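Local coordinates for increased recombination centers protein 6 (Saccharomyces cerevisiae, PDB 3UC9) that acts as a clathrin coat accessory factor related to small G proteins and is involved in gross chromosomal rearrangements and telomere healing, at residues A[109-114]-A[136-141]. Sequence-based numbering, arbitrary orientation.
Unlike the reference sequence in segment 136-141: V137 (reference Ala).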
loop_
_atom_site.group_PDB
_atom_site.type_symbol
_atom_site.label_atom_id
_atom_site.label_comp_id
_atom_site.label_asym_id
_atom_site.label_seq_id
_atom_site.Cartn_x
_atom_site.Cartn_y
_atom_site.Cartn_z
ATOM N N ILE A 109 -2.824 -5.643 3.522
ATOM C CA ILE A 109 -3.034 -5.887 4.942
ATOM C C ILE A 109 -3.101 -7.403 5.133
ATOM O O ILE A 109 -4.023 -8.036 4.645
ATOM C CB ILE A 109 -4.357 -5.264 5.437
ATOM C CG1 ILE A 109 -4.454 -3.773 5.077
ATOM C CG2 ILE A 109 -4.502 -5.460 6.935
ATOM C CD1 ILE A 109 -3.397 -2.937 5.693
ATOM N N THR A 110 -2.139 -7.980 5.847
ATOM C CA THR A 110 -2.087 -9.431 5.983
ATOM C C THR A 110 -1.269 -9.894 7.180
ATOM O O THR A 110 -0.681 -9.092 7.906
ATOM C CB THR A 110 -1.524 -10.105 4.694
ATOM O OG1 THR A 110 -1.784 -11.518 4.727
ATOM C CG2 THR A 110 -0.032 -9.863 4.560
ATOM N N ASP A 111 -1.279 -11.201 7.393
ATOM C CA ASP A 111 -0.400 -11.846 8.366
ATOM C C ASP A 111 0.766 -12.337 7.534
ATOM O O ASP A 111 0.619 -13.297 6.809
ATOM C CB ASP A 111 -1.126 -13.006 9.051
ATOM C CG ASP A 111 -0.216 -13.849 9.930
ATOM O OD1 ASP A 111 1.020 -13.691 9.883
ATOM O OD2 ASP A 111 -0.751 -14.684 10.678
ATOM N N ILE A 112 1.914 -11.666 7.611
ATOM C CA ILE A 112 3.003 -11.973 6.681
ATOM C C ILE A 112 3.668 -13.325 6.936
ATOM O O ILE A 112 4.315 -13.866 6.042
ATOM C CB ILE A 112 4.085 -10.851 6.603
ATOM C CG1 ILE A 112 4.890 -10.754 7.900
ATOM C CG2 ILE A 112 3.445 -9.523 6.250
ATOM C CD1 ILE A 112 6.074 -9.813 7.801
ATOM N N ARG A 113 3.521 -13.861 8.144
ATOM C CA ARG A 113 3.997 -15.216 8.432
ATOM C C ARG A 113 3.163 -16.265 7.700
ATOM O O ARG A 113 3.690 -17.291 7.269
ATOM C CB ARG A 113 3.970 -15.503 9.931
ATOM C CG ARG A 113 5.128 -14.892 10.709
ATOM C CD ARG A 113 5.231 -15.535 12.068
ATOM N NE ARG A 113 6.121 -14.819 12.984
ATOM C CZ ARG A 113 7.435 -15.017 13.107
ATOM N NH1 ARG A 113 8.076 -15.913 12.355
ATOM N NH2 ARG A 113 8.120 -14.305 13.994
ATOM N N GLN A 114 1.864 -16.003 7.573
ATOM C CA GLN A 114 0.936 -16.924 6.914
ATOM C C GLN A 114 0.999 -16.805 5.393
ATOM O O GLN A 114 1.039 -17.819 4.683
ATOM C CB GLN A 114 -0.493 -16.650 7.406
ATOM C CG GLN A 114 -1.601 -17.509 6.789
ATOM C CD GLN A 114 -3.003 -17.070 7.239
ATOM O OE1 GLN A 114 -3.979 -17.171 6.488
ATOM N NE2 GLN A 114 -3.098 -16.569 8.463
ATOM N N LEU A 136 3.426 -3.238 2.708
ATOM C CA LEU A 136 2.941 -4.503 3.211
ATOM C C LEU A 136 2.767 -4.341 4.708
ATOM O O LEU A 136 3.746 -4.172 5.448
ATOM C CB LEU A 136 3.922 -5.618 2.905
ATOM C CG LEU A 136 4.193 -5.817 1.408
ATOM C CD1 LEU A 136 5.341 -4.934 0.913
ATOM C CD2 LEU A 136 4.493 -7.267 1.124
ATOM N N VAL A 137 1.508 -4.363 5.133
ATOM C CA VAL A 137 1.142 -4.099 6.511
ATOM C C VAL A 137 0.920 -5.422 7.214
ATOM O O VAL A 137 -0.002 -6.160 6.884
ATOM C CB VAL A 137 -0.122 -3.233 6.593
ATOM C CG1 VAL A 137 -0.517 -3.012 8.051
ATOM C CG2 VAL A 137 0.083 -1.902 5.876
ATOM N N ASN A 138 1.788 -5.738 8.166
ATOM C CA ASN A 138 1.643 -6.937 8.957
ATOM C C ASN A 138 0.797 -6.730 10.209
ATOM O O ASN A 138 1.098 -5.859 11.031
ATOM C CB ASN A 138 2.998 -7.462 9.401
ATOM C CG ASN A 138 2.864 -8.647 10.332
ATOM O OD1 ASN A 138 2.304 -9.680 9.954
ATOM N ND2 ASN A 138 3.328 -8.489 11.573
ATOM N N VAL A 139 -0.216 -7.575 10.372
ATOM C CA VAL A 139 -1.106 -7.516 11.527
ATOM C C VAL A 139 -0.825 -8.632 12.545
ATOM O O VAL A 139 -1.424 -8.639 13.619
ATOM C CB VAL A 139 -2.594 -7.564 11.110
ATOM C CG1 VAL A 139 -2.923 -6.406 10.185
ATOM C CG2 VAL A 139 -2.947 -8.908 10.469
ATOM N N ASN A 140 0.081 -9.558 12.221
ATOM C CA ASN A 140 0.522 -10.598 13.162
ATOM C C ASN A 140 1.377 -9.998 14.284
ATOM O O ASN A 140 2.527 -9.610 14.069
ATOM C CB ASN A 140 1.300 -11.712 12.436
ATOM C CG ASN A 140 1.633 -12.909 13.348
ATOM O OD1 ASN A 140 1.630 -12.790 14.571
ATOM N ND2 ASN A 140 1.925 -14.066 12.741
ATOM N N GLU A 141 0.816 -9.964 15.490
ATOM C CA GLU A 141 1.434 -9.250 16.609
ATOM C C GLU A 141 2.682 -9.940 17.178
ATOM O O GLU A 141 3.395 -9.348 17.991
ATOM C CB GLU A 141 0.390 -9.004 17.710
ATOM C CG GLU A 141 -0.853 -8.257 17.189
ATOM C CD GLU A 141 -1.696 -7.613 18.281
ATOM O OE1 GLU A 141 -1.490 -7.935 19.470
ATOM O OE2 GLU A 141 -2.568 -6.774 17.942
#
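I109 and V137 sit side by side on one face of the sheet, bridged in parallel register, and the CD1 methyl of I109 presses on V137 CB at 3.4 Å, tighter than usual for two carbons. The CG2 branch of I109 meets V139 CG1 at 3.7 Å, the two side chains crossing at about a right angle; F45 of helix 39-50 packs on I109 and L41 on V139. Backbone bonds confirm the pairing: T110 N donates to V137 O at 3.0 Å, and T110 O receives V139 N.

Beyond the strand ends, side chains take over. N140 ND2 donates to D111 OD1 at 3.0 Å. The donor stands above the carboxylate plane, and the two flat groups are turned 84° apart. D111 is the N-cap of helix 112-115: its CG lies anti to its own N (chi1 172°), beside the carbonyl carbon, with OD1 placed to accept R113 N and Q114 N weakly. OD1 thus serves both the cap and N140. On the other face, N138 OD1 accepts I112 N at 3.1 Å, almost straight at 172°, while N138 ND2 holds N140 O and N167 OD1.

These Asn and Asp bonds are particular to this protein; adjacent parallel strands whose C-terminal ends lead into a helix (103-110, through D111) and a loop (133-138) are typical of a Rossmann-like sheet, consistent with its relation to small G proteins.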